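Sorbitol dehydrogenase (Gluconobacter oxydans, PDB 5ITG) probably oxidises D-sorbitol to L-sorbose, using a nicotinamide dinucleotide cofactor, as a member of the mannitol dehydrogenase family of Rossmann-fold oxidoreductases. Local coordinates at residues C306-L311 against S324-N329; N332-D337 against G352-V357; R471-I474 against K480-I483. All coordinates share one frame; numbering follows the deposited sequence.

Contact 1 of 3, residues C306-L311 against S324-N329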
ATOM      1  N   CYS A 306      -7.646  14.725  -9.288  1.00 16.41           N
ATOM      2  CA  CYS A 306      -6.495  15.619  -9.250  1.00 18.27           C
ATOM      3  C   CYS A 306      -6.012  16.266 -10.533  1.00 15.74           C
ATOM      4  O   CYS A 306      -5.487  17.372 -10.480  1.00 18.09           O
ATOM      5  CB  CYS A 306      -5.331  14.931  -8.534  1.00 18.62           C
ATOM      6  SG  CYS A 306      -5.663  14.639  -6.763  1.00 26.33           S
ATOM      7  N   PHE A 307      -6.177  15.617 -11.683  1.00 16.64           N
ATOM      8  CA  PHE A 307      -5.727  16.248 -12.915  1.00 16.68           C
ATOM      9  C   PHE A 307      -6.513  17.548 -13.154  1.00 18.32           C
ATOM     10  O   PHE A 307      -5.917  18.608 -13.381  1.00 20.17           O
ATOM     11  CB  PHE A 307      -5.861  15.296 -14.119  1.00 15.95           C
ATOM     12  CG  PHE A 307      -4.892  14.127 -14.102  1.00 15.52           C
ATOM     13  CD1 PHE A 307      -3.668  14.216 -13.441  1.00 14.75           C
ATOM     14  CD2 PHE A 307      -5.179  12.960 -14.809  1.00 16.38           C
ATOM     15  CE1 PHE A 307      -2.745  13.168 -13.483  1.00 15.82           C
ATOM     16  CE2 PHE A 307      -4.253  11.899 -14.857  1.00 14.22           C
ATOM     17  CZ  PHE A 307      -3.040  12.006 -14.194  1.00 15.24           C
ATOM     18  N   PRO A 308      -7.857  17.495 -13.116  1.00 17.77           N
ATOM     19  CA  PRO A 308      -8.565  18.759 -13.337  1.00 15.77           C
ATOM     20  C   PRO A 308      -8.468  19.686 -12.118  1.00 16.82           C
ATOM     21  O   PRO A 308      -8.541  20.914 -12.251  1.00 16.25           O
ATOM     22  CB  PRO A 308      -9.997  18.310 -13.646  1.00 18.24           C
ATOM     23  CG  PRO A 308     -10.123  17.010 -12.919  1.00 15.42           C
ATOM     24  CD  PRO A 308      -8.789  16.353 -13.156  1.00 17.84           C
ATOM     25  N   GLY A 309      -8.290  19.097 -10.937  1.00 16.28           N
ATOM     26  CA  GLY A 309      -8.165  19.889  -9.724  1.00 15.79           C
ATOM     27  C   GLY A 309      -6.940  20.802  -9.745  1.00 19.01           C
ATOM     28  O   GLY A 309      -6.975  21.924  -9.223  1.00 15.45           O
ATOM     29  N   ILE A 310      -5.853  20.316 -10.341  1.00 17.62           N
ATOM     30  CA  ILE A 310      -4.619  21.088 -10.449  1.00 19.74           C
ATOM     31  C   ILE A 310      -4.866  22.276 -11.389  1.00 20.10           C
ATOM     32  O   ILE A 310      -4.368  23.381 -11.157  1.00 19.13           O
ATOM     33  CB  ILE A 310      -3.455  20.213 -10.999  1.00 21.05           C
ATOM     34  CG1 ILE A 310      -3.091  19.130  -9.980  1.00 22.17           C
ATOM     35  CG2 ILE A 310      -2.234  21.089 -11.305  1.00 22.10           C
ATOM     36  CD1 ILE A 310      -2.101  18.082 -10.497  1.00 19.05           C
ATOM     37  N   LEU A 311      -5.644  22.054 -12.445  1.00 18.90           N
ATOM     38  CA  LEU A 311      -5.955  23.130 -13.383  1.00 19.52           C
ATOM     39  C   LEU A 311      -6.800  24.207 -12.693  1.00 21.04           C
ATOM     40  O   LEU A 311      -6.639  25.396 -12.962  1.00 21.07           O
ATOM     41  CB  LEU A 311      -6.706  22.584 -14.605  1.00 20.02           C
ATOM     42  CG  LEU A 311      -5.851  21.808 -15.611  1.00 21.59           C
ATOM     43  CD1 LEU A 311      -6.732  21.104 -16.638  1.00 20.61           C
ATOM     44  CD2 LEU A 311      -4.889  22.772 -16.286  1.00 20.66           C
ATOM     45  N   SER A 324     -17.762  21.173  -5.868  1.00 15.25           N
ATOM     46  CA  SER A 324     -19.003  20.555  -6.325  1.00 16.78           C
ATOM     47  C   SER A 324     -18.935  19.947  -7.724  1.00 16.24           C
ATOM     48  O   SER A 324     -19.442  18.844  -7.950  1.00 15.42           O
ATOM     49  CB  SER A 324     -20.151  21.572  -6.268  1.00 16.69           C
ATOM     50  OG  SER A 324     -21.372  20.956  -6.640  1.00 22.51           O
ATOM     51  N   GLU A 325     -18.315  20.658  -8.662  1.00 13.80           N
ATOM     52  CA  GLU A 325     -18.217  20.161 -10.032  1.00 15.80           C
ATOM     53  C   GLU A 325     -17.226  18.996 -10.181  1.00 14.58           C
ATOM     54  O   GLU A 325     -17.515  18.024 -10.876  1.00 15.35           O
ATOM     55  CB  GLU A 325     -17.836  21.302 -10.990  1.00 15.50           C
ATOM     56  CG  GLU A 325     -18.947  22.335 -11.243  1.00 21.24           C
ATOM     57  CD  GLU A 325     -19.309  23.157 -10.009  1.00 22.40           C
ATOM     58  OE1 GLU A 325     -18.384  23.623  -9.307  1.00 22.52           O
ATOM     59  OE2 GLU A 325     -20.518  23.350  -9.746  1.00 21.48           O
ATOM     60  N   LEU A 326     -16.064  19.091  -9.540  1.00 12.34           N
ATOM     61  CA  LEU A 326     -15.075  18.023  -9.632  1.00 14.89           C
ATOM     62  C   LEU A 326     -15.592  16.758  -8.942  1.00 14.26           C
ATOM     63  O   LEU A 326     -15.306  15.642  -9.379  1.00 15.54           O
ATOM     64  CB  LEU A 326     -13.752  18.455  -8.993  1.00 13.04           C
ATOM     65  CG  LEU A 326     -13.075  19.688  -9.592  1.00 14.63           C
ATOM     66  CD1 LEU A 326     -11.730  19.917  -8.894  1.00 15.93           C
ATOM     67  CD2 LEU A 326     -12.872  19.485 -11.076  1.00 16.21           C
ATOM     68  N   LEU A 327     -16.333  16.941  -7.853  1.00 14.77           N
ATOM     69  CA  LEU A 327     -16.918  15.823  -7.118  1.00 14.15           C
ATOM     70  C   LEU A 327     -17.987  15.142  -7.967  1.00 14.74           C
ATOM     71  O   LEU A 327     -18.040  13.913  -8.061  1.00 14.39           O
ATOM     72  CB  LEU A 327     -17.554  16.310  -5.811  1.00 13.94           C
ATOM     73  CG  LEU A 327     -18.413  15.269  -5.081  1.00 13.60           C
ATOM     74  CD1 LEU A 327     -17.532  14.125  -4.609  1.00 13.17           C
ATOM     75  CD2 LEU A 327     -19.116  15.915  -3.888  1.00 17.03           C
ATOM     76  N   GLY A 328     -18.857  15.943  -8.569  1.00 16.06           N
ATOM     77  CA  GLY A 328     -19.905  15.380  -9.404  1.00 16.99           C
ATOM     78  C   GLY A 328     -19.335  14.607 -10.582  1.00 18.64           C
ATOM     79  O   GLY A 328     -19.843  13.538 -10.945  1.00 18.67           O
ATOM     80  N   ASN A 329     -18.271  15.141 -11.177  1.00 18.17           N
ATOM     81  CA  ASN A 329     -17.625  14.507 -12.327  1.00 17.68           C
ATOM     82  C   ASN A 329     -17.010  13.174 -11.909  1.00 17.64           C
ATOM     83  O   ASN A 329     -17.075  12.198 -12.650  1.00 17.86           O
ATOM     84  CB  ASN A 329     -16.541  15.436 -12.890  1.00 21.27           C
ATOM     85  CG  ASN A 329     -16.193  15.136 -14.344  1.00 26.17           C
ATOM     86  OD1 ASN A 329     -15.364  15.824 -14.938  1.00 36.84           O
ATOM     87  ND2 ASN A 329     -16.826  14.135 -14.924  1.00 24.45           N
TER
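Gly309 and Leu326 mark the closest backbone approach of two helices, with the Gly309 CA and Leu326 CA atoms 7.2 Å apart. Leu326 reaches across with both methyls. With no side chain on Gly309, the CD1 methyl packs on main-chain atoms, the alpha carbon nearest, with Leu326 CD1 3.7 Å from Gly309 CA. The other methyl packs on CB and CG of Pro308, with Leu326 CD2 4.0 Å from Pro308 CB, and the leucine and proline side chains run past each other in opposite directions. The turn of Leu326 CG beside its own backbone N (chi1 -60°) sends the fork to this pair of residues. Helix 288-312 thus packs on helix 324-338 within the all-helical part of the mannitol dehydrogenase C-terminal domain. Proline suits its place because it offers a compact apolar ring, and the missing N-H coincides with a kink in its helix at residue 308. Replacing Leu326 with an alanine would probably leave Gly309 CA and the Pro308 ring without their methyl partners and open a gap between the helices. Three residues earlier, just ahead of the helix, Asp323 OD1 accepts a hydrogen bond from Leu326 N.

Contact 2 of 3, residues N332-D337 against G352-V357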
ATOM      1  N   ASN A 332     -19.776  10.660 -11.464  1.00 14.32           N
ATOM      2  CA  ASN A 332     -20.323  10.270 -12.763  1.00 13.82           C
ATOM      3  C   ASN A 332     -19.390   9.300 -13.487  1.00 14.47           C
ATOM      4  O   ASN A 332     -19.851   8.371 -14.153  1.00 13.84           O
ATOM      5  CB  ASN A 332     -20.585  11.504 -13.639  1.00 15.06           C
ATOM      6  CG  ASN A 332     -21.682  12.398 -13.070  1.00 20.92           C
ATOM      7  OD1 ASN A 332     -22.508  11.953 -12.264  1.00 22.47           O
ATOM      8  ND2 ASN A 332     -21.709  13.656 -13.502  1.00 20.33           N
ATOM      9  N   TYR A 333     -18.086   9.535 -13.375  1.00 13.05           N
ATOM     10  CA  TYR A 333     -17.087   8.649 -13.989  1.00 12.42           C
ATOM     11  C   TYR A 333     -17.197   7.263 -13.334  1.00 12.57           C
ATOM     12  O   TYR A 333     -17.301   6.249 -14.018  1.00 12.47           O
ATOM     13  CB  TYR A 333     -15.682   9.226 -13.768  1.00 12.93           C
ATOM     14  CG  TYR A 333     -14.521   8.315 -14.150  1.00 12.46           C
ATOM     15  CD1 TYR A 333     -14.319   7.916 -15.471  1.00 14.20           C
ATOM     16  CD2 TYR A 333     -13.605   7.882 -13.185  1.00 14.65           C
ATOM     17  CE1 TYR A 333     -13.221   7.103 -15.828  1.00 14.21           C
ATOM     18  CE2 TYR A 333     -12.507   7.070 -13.533  1.00 14.26           C
ATOM     19  CZ  TYR A 333     -12.324   6.689 -14.856  1.00 14.18           C
ATOM     20  OH  TYR A 333     -11.242   5.898 -15.205  1.00 13.54           O
ATOM     21  N   LEU A 334     -17.169   7.223 -12.005  1.00 11.82           N
ATOM     22  CA  LEU A 334     -17.275   5.954 -11.305  1.00 12.96           C
ATOM     23  C   LEU A 334     -18.598   5.236 -11.578  1.00 13.54           C
ATOM     24  O   LEU A 334     -18.606   4.036 -11.851  1.00 14.11           O
ATOM     25  CB  LEU A 334     -17.091   6.163  -9.804  1.00 14.12           C
ATOM     26  CG  LEU A 334     -15.688   6.632  -9.410  1.00 13.40           C
ATOM     27  CD1 LEU A 334     -15.662   6.894  -7.915  1.00 17.33           C
ATOM     28  CD2 LEU A 334     -14.644   5.572  -9.782  1.00 15.42           C
ATOM     29  N   ASN A 335     -19.710   5.965 -11.529  1.00 13.23           N
ATOM     30  CA  ASN A 335     -21.031   5.358 -11.768  1.00 13.78           C
ATOM     31  C   ASN A 335     -21.313   4.929 -13.198  1.00 14.59           C
ATOM     32  O   ASN A 335     -21.839   3.840 -13.441  1.00 15.09           O
ATOM     33  CB  ASN A 335     -22.153   6.313 -11.358  1.00 12.60           C
ATOM     34  CG  ASN A 335     -22.258   6.483  -9.865  1.00 15.60           C
ATOM     35  OD1 ASN A 335     -22.009   5.550  -9.106  1.00 14.76           O
ATOM     36  ND2 ASN A 335     -22.652   7.672  -9.433  1.00 14.61           N
ATOM     37  N   LYS A 336     -20.963   5.786 -14.144  1.00 14.51           N
ATOM     38  CA  LYS A 336     -21.254   5.519 -15.547  1.00 15.79           C
ATOM     39  C   LYS A 336     -20.197   4.813 -16.388  1.00 15.88           C
ATOM     40  O   LYS A 336     -20.538   4.106 -17.340  1.00 15.05           O
ATOM     41  CB  LYS A 336     -21.625   6.833 -16.233  1.00 16.56           C
ATOM     42  CG  LYS A 336     -22.680   7.632 -15.486  1.00 18.66           C
ATOM     43  CD  LYS A 336     -23.971   6.843 -15.309  1.00 24.10           C
ATOM     44  CE  LYS A 336     -24.935   7.572 -14.375  1.00 24.98           C
ATOM     45  NZ  LYS A 336     -26.143   6.748 -14.047  1.00 26.62           N
ATOM     46  N   ASP A 337     -18.924   5.001 -16.054  1.00 16.15           N
ATOM     47  CA  ASP A 337     -17.851   4.393 -16.839  1.00 18.05           C
ATOM     48  C   ASP A 337     -17.148   3.191 -16.219  1.00 17.88           C
ATOM     49  O   ASP A 337     -16.901   2.194 -16.901  1.00 19.24           O
ATOM     50  CB  ASP A 337     -16.804   5.461 -17.182  1.00 19.86           C
ATOM     51  CG  ASP A 337     -17.424   6.683 -17.833  1.00 22.02           C
ATOM     52  OD1 ASP A 337     -18.102   6.523 -18.867  1.00 26.26           O
ATOM     53  OD2 ASP A 337     -17.245   7.800 -17.310  1.00 22.94           O
ATOM     54  N   GLY A 352     -20.820   0.927  -2.687  1.00 16.36           N
ATOM     55  CA  GLY A 352     -20.351   1.155  -1.332  1.00 15.44           C
ATOM     56  C   GLY A 352     -18.871   1.496  -1.395  1.00 14.79           C
ATOM     57  O   GLY A 352     -18.373   2.302  -0.613  1.00 14.98           O
ATOM     58  N   TYR A 353     -18.158   0.876  -2.328  1.00 14.13           N
ATOM     59  CA  TYR A 353     -16.738   1.160  -2.468  1.00 14.78           C
ATOM     60  C   TYR A 353     -16.592   2.603  -2.937  1.00 14.72           C
ATOM     61  O   TYR A 353     -15.745   3.348  -2.445  1.00 15.20           O
ATOM     62  CB  TYR A 353     -16.077   0.234  -3.486  1.00 13.30           C
ATOM     63  CG  TYR A 353     -14.557   0.307  -3.412  1.00 15.37           C
ATOM     64  CD1 TYR A 353     -13.859  -0.355  -2.406  1.00 14.67           C
ATOM     65  CD2 TYR A 353     -13.836   1.088  -4.309  1.00 16.31           C
ATOM     66  CE1 TYR A 353     -12.463  -0.236  -2.292  1.00 17.51           C
ATOM     67  CE2 TYR A 353     -12.452   1.216  -4.210  1.00 16.15           C
ATOM     68  CZ  TYR A 353     -11.774   0.553  -3.202  1.00 19.31           C
ATOM     69  OH  TYR A 353     -10.409   0.688  -3.113  1.00 18.81           O
ATOM     70  N   ARG A 354     -17.422   2.981  -3.904  1.00 12.73           N
ATOM     71  CA  ARG A 354     -17.428   4.339  -4.446  1.00 13.97           C
ATOM     72  C   ARG A 354     -17.605   5.329  -3.300  1.00 15.47           C
ATOM     73  O   ARG A 354     -16.893   6.331  -3.212  1.00 15.69           O
ATOM     74  CB  ARG A 354     -18.583   4.501  -5.442  1.00 15.44           C
ATOM     75  CG  ARG A 354     -18.852   5.935  -5.889  1.00 16.22           C
ATOM     76  CD  ARG A 354     -20.298   6.062  -6.386  1.00 18.47           C
ATOM     77  NE  ARG A 354     -21.263   5.941  -5.291  1.00 15.28           N
ATOM     78  CZ  ARG A 354     -22.543   5.608  -5.441  1.00 18.11           C
ATOM     79  NH1 ARG A 354     -23.039   5.346  -6.648  1.00 15.56           N
ATOM     80  NH2 ARG A 354     -23.339   5.549  -4.382  1.00 17.65           N
ATOM     81  N   ASP A 355     -18.560   5.046  -2.419  1.00 15.12           N
ATOM     82  CA  ASP A 355     -18.807   5.929  -1.290  1.00 16.31           C
ATOM     83  C   ASP A 355     -17.572   6.071  -0.409  1.00 15.98           C
ATOM     84  O   ASP A 355     -17.266   7.170   0.052  1.00 15.25           O
ATOM     85  CB  ASP A 355     -19.991   5.428  -0.457  1.00 17.44           C
ATOM     86  CG  ASP A 355     -21.310   5.536  -1.203  1.00 22.22           C
ATOM     87  OD1 ASP A 355     -21.398   6.373  -2.129  1.00 23.59           O
ATOM     88  OD2 ASP A 355     -22.261   4.800  -0.858  1.00 23.21           O
ATOM     89  N   SER A 356     -16.856   4.973  -0.182  1.00 16.54           N
ATOM     90  CA  SER A 356     -15.655   5.033   0.651  1.00 17.16           C
ATOM     91  C   SER A 356     -14.546   5.839  -0.023  1.00 18.70           C
ATOM     92  O   SER A 356     -13.801   6.557   0.643  1.00 18.15           O
ATOM     93  CB  SER A 356     -15.140   3.626   0.978  1.00 18.91           C
ATOM     94  OG  SER A 356     -14.647   2.967  -0.179  1.00 22.53           O
ATOM     95  N   VAL A 357     -14.423   5.717  -1.340  1.00 16.09           N
ATOM     96  CA  VAL A 357     -13.392   6.468  -2.049  1.00 15.84           C
ATOM     97  C   VAL A 357     -13.626   7.955  -1.823  1.00 16.37           C
ATOM     98  O   VAL A 357     -12.712   8.686  -1.445  1.00 16.86           O
ATOM     99  CB  VAL A 357     -13.405   6.140  -3.564  1.00 16.37           C
ATOM    100  CG1 VAL A 357     -12.659   7.218  -4.353  1.00 15.81           C
ATOM    101  CG2 VAL A 357     -12.743   4.766  -3.786  1.00 12.76           C
TER
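Two helices of the mannitol dehydrogenase C-terminal domain, 324-338 and 350-361, pack here through a short apolar touch continued by a polar one. Leu334 and Arg354 lie at the nearest backbone approach, their CA atoms 7.0 Å apart. On the buried side Leu334 CD1 meets the aliphatic part of the arginine, 3.9 Å from Arg354 CG; a leucine fits because the first methylenes of an arginine are apolar enough to pack against it. Arg354 starts with CG opposite its backbone N (chi1 170°), then bends at chi3 (69°), which carries the guanidinium round to Asn335. The amide oxygen accepts a hydrogen bond there, with Arg354 NH1 2.7 Å from Asn335 OD1. Asn335 OD1 sits at the edge of the guanidinium and in its plane, whereas the amide plane stands nearly perpendicular to it, at 87°. Asparagine suits this partly exposed place, since its short side chain brings a carbonyl to the arginine without adding a charge. Helix 288-312 packs against the same helix 350-361: its Met297 touches Arg354 and its Leu298 touches Val357. Held by Asn335 at one edge, the guanidinium is gripped at another by Asp355, the next residue in the chain, in a salt bridge that should fix its rotation and balance its positive charge. Arg354 NE, 3.2 Å from Asp355 OD1, and Arg354 NH2, 3.1 Å from Asp355 OD1, both reach that single oxygen from the same face of the carboxylate.

Contact 3 of 3, residues R471-I474 against K480-I483; sequences RKII and KAAI
Ala482 turns its methyl into the angle between Ile473 and Ile474, two successive residues of helix 461-477. The tighter touch is with Ile474, whose CG1 methylene comes 3.5 Å from Ala482 CB, closer than carbons usually pack. Ile474 CG1 lies beside its backbone N (chi1 -70°), and it is this methylene, rather than the CD1 end, that faces the alanine. Ile473 has nearly the same first torsion but uses its other branch: CG2, opposite the backbone N, stands over the peptide joining Ala481 to Ala482. Ile473 CG2 lies 3.8 Å from Ala481 O and also touches the CB atoms of Ala481 and Ala482, so one methyl covers two alanines and the link between them. Small residues suit this stretch of the tail because the backbones run close, with Ile474 CA and Ala482 CA only 5.7 Å apart; beta-branching gives each isoleucine two carbons on CB, and Ile473 uses its CG2 methyl while Ile474 uses CG1. Ile474 also touches Glu411 of helix 400-412, and Arg471 NE forms a salt bridge with the same glutamate. No hydrogen bond joins the two segments. What results is a C-terminal tail folded back by apolar packing against the last helix of the chain.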
ATOM      1  N   ARG A 471     -10.111  19.712 -24.951  1.00 20.21           N
ATOM      2  CA  ARG A 471      -8.889  20.448 -24.638  1.00 22.37           C
ATOM      3  C   ARG A 471      -9.103  21.892 -25.072  1.00 23.37           C
ATOM      4  O   ARG A 471      -8.688  22.826 -24.389  1.00 24.17           O
ATOM      5  CB  ARG A 471      -7.677  19.884 -25.388  1.00 21.03           C
ATOM      6  CG  ARG A 471      -7.155  18.544 -24.879  1.00 22.44           C
ATOM      7  CD  ARG A 471      -5.794  18.224 -25.502  1.00 21.13           C
ATOM      8  NE  ARG A 471      -4.777  19.183 -25.081  1.00 23.25           N
ATOM      9  CZ  ARG A 471      -3.515  19.195 -25.505  1.00 25.82           C
ATOM     10  NH1 ARG A 471      -3.089  18.295 -26.383  1.00 23.34           N
ATOM     11  NH2 ARG A 471      -2.673  20.112 -25.043  1.00 25.67           N
ATOM     12  N   LYS A 472      -9.754  22.059 -26.216  1.00 22.00           N
ATOM     13  CA  LYS A 472     -10.024  23.391 -26.746  1.00 24.98           C
ATOM     14  C   LYS A 472     -10.908  24.183 -25.793  1.00 24.37           C
ATOM     15  O   LYS A 472     -10.639  25.352 -25.513  1.00 25.38           O
ATOM     16  CB  LYS A 472     -10.680  23.281 -28.124  1.00 25.72           C
ATOM     17  CG  LYS A 472      -9.689  22.991 -29.248  1.00 28.31           C
ATOM     18  CD  LYS A 472     -10.408  22.636 -30.540  1.00 28.08           C
ATOM     19  CE  LYS A 472      -9.517  22.833 -31.762  1.00 32.28           C
ATOM     20  NZ  LYS A 472      -8.263  22.031 -31.721  1.00 33.49           N
ATOM     21  N   ILE A 473     -11.952  23.543 -25.283  1.00 24.03           N
ATOM     22  CA  ILE A 473     -12.859  24.196 -24.349  1.00 24.28           C
ATOM     23  C   ILE A 473     -12.131  24.533 -23.047  1.00 25.24           C
ATOM     24  O   ILE A 473     -12.271  25.634 -22.518  1.00 25.52           O
ATOM     25  CB  ILE A 473     -14.066  23.295 -24.036  1.00 24.12           C
ATOM     26  CG1 ILE A 473     -14.900  23.102 -25.305  1.00 22.24           C
ATOM     27  CG2 ILE A 473     -14.896  23.905 -22.904  1.00 24.27           C
ATOM     28  CD1 ILE A 473     -16.053  22.135 -25.151  1.00 22.17           C
ATOM     29  N   ILE A 474     -11.348  23.582 -22.544  1.00 23.43           N
ATOM     30  CA  ILE A 474     -10.595  23.780 -21.311  1.00 22.77           C
ATOM     31  C   ILE A 474      -9.643  24.963 -21.407  1.00 24.03           C
ATOM     32  O   ILE A 474      -9.514  25.743 -20.467  1.00 23.05           O
ATOM     33  CB  ILE A 474      -9.734  22.543 -20.949  1.00 21.30           C
ATOM     34  CG1 ILE A 474     -10.630  21.376 -20.527  1.00 20.30           C
ATOM     35  CG2 ILE A 474      -8.761  22.902 -19.834  1.00 21.91           C
ATOM     36  CD1 ILE A 474      -9.865  20.119 -20.185  1.00 19.35           C
ATOM     37  N   LYS A 480     -13.776  23.507 -15.805  1.00 21.20           N
ATOM     38  CA  LYS A 480     -15.158  23.190 -15.461  1.00 20.48           C
ATOM     39  C   LYS A 480     -16.113  23.294 -16.640  1.00 20.57           C
ATOM     40  O   LYS A 480     -17.103  22.566 -16.713  1.00 19.22           O
ATOM     41  CB  LYS A 480     -15.643  24.069 -14.311  1.00 19.78           C
ATOM     42  CG  LYS A 480     -14.931  23.791 -13.007  1.00 18.43           C
ATOM     43  CD  LYS A 480     -15.564  24.557 -11.865  1.00 18.81           C
ATOM     44  CE  LYS A 480     -15.004  24.098 -10.529  1.00 18.13           C
ATOM     45  NZ  LYS A 480     -15.758  24.751  -9.429  1.00 17.27           N
ATOM     46  N   ALA A 481     -15.807  24.187 -17.573  1.00 20.28           N
ATOM     47  CA  ALA A 481     -16.645  24.373 -18.750  1.00 20.91           C
ATOM     48  C   ALA A 481     -16.648  23.130 -19.646  1.00 20.39           C
ATOM     49  O   ALA A 481     -17.560  22.937 -20.446  1.00 21.39           O
ATOM     50  CB  ALA A 481     -16.161  25.581 -19.543  1.00 20.93           C
ATOM     51  N   ALA A 482     -15.636  22.279 -19.499  1.00 20.12           N
ATOM     52  CA  ALA A 482     -15.521  21.081 -20.323  1.00 18.83           C
ATOM     53  C   ALA A 482     -16.094  19.807 -19.697  1.00 19.87           C
ATOM     54  O   ALA A 482     -16.121  18.756 -20.339  1.00 19.00           O
ATOM     55  CB  ALA A 482     -14.051  20.860 -20.701  1.00 19.84           C
ATOM     56  N   ILE A 483     -16.553  19.902 -18.455  1.00 18.04           N
ATOM     57  CA  ILE A 483     -17.121  18.755 -17.755  1.00 18.88           C
ATOM     58  C   ILE A 483     -18.437  18.305 -18.389  1.00 20.31           C
ATOM     59  O   ILE A 483     -19.370  19.098 -18.520  1.00 21.56           O
ATOM     60  CB  ILE A 483     -17.396  19.086 -16.270  1.00 18.33           C
ATOM     61  CG1 ILE A 483     -16.077  19.325 -15.537  1.00 16.66           C
ATOM     62  CG2 ILE A 483     -18.222  17.956 -15.623  1.00 18.60           C
ATOM     63  CD1 ILE A 483     -16.241  19.722 -14.080  1.00 20.15           C
TER

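In the fold
Followed from the N terminus, the chain passes the Rossmann domain before the first of these contacts. Contact 1 closes the connection between helices 288-312 and 324-338, which includes the short helix 317-320, with 12 residues between its segments. Contact 2 follows on the same second helix, farther along, and closes the connection to helix 350-361; the two contacts are in series, neither nested nor crossed. Contact 3 comes at the C terminus, where five residues, the first three still helical, separate segment 471-474 from segment 480-483. That tail also reaches contact 1: Lys480 forms a salt bridge with Glu325, and Ile483 packs on Glu325 and Asn329. Contacts 2 and 3 do not touch, their nearest atoms being about 6 Å apart.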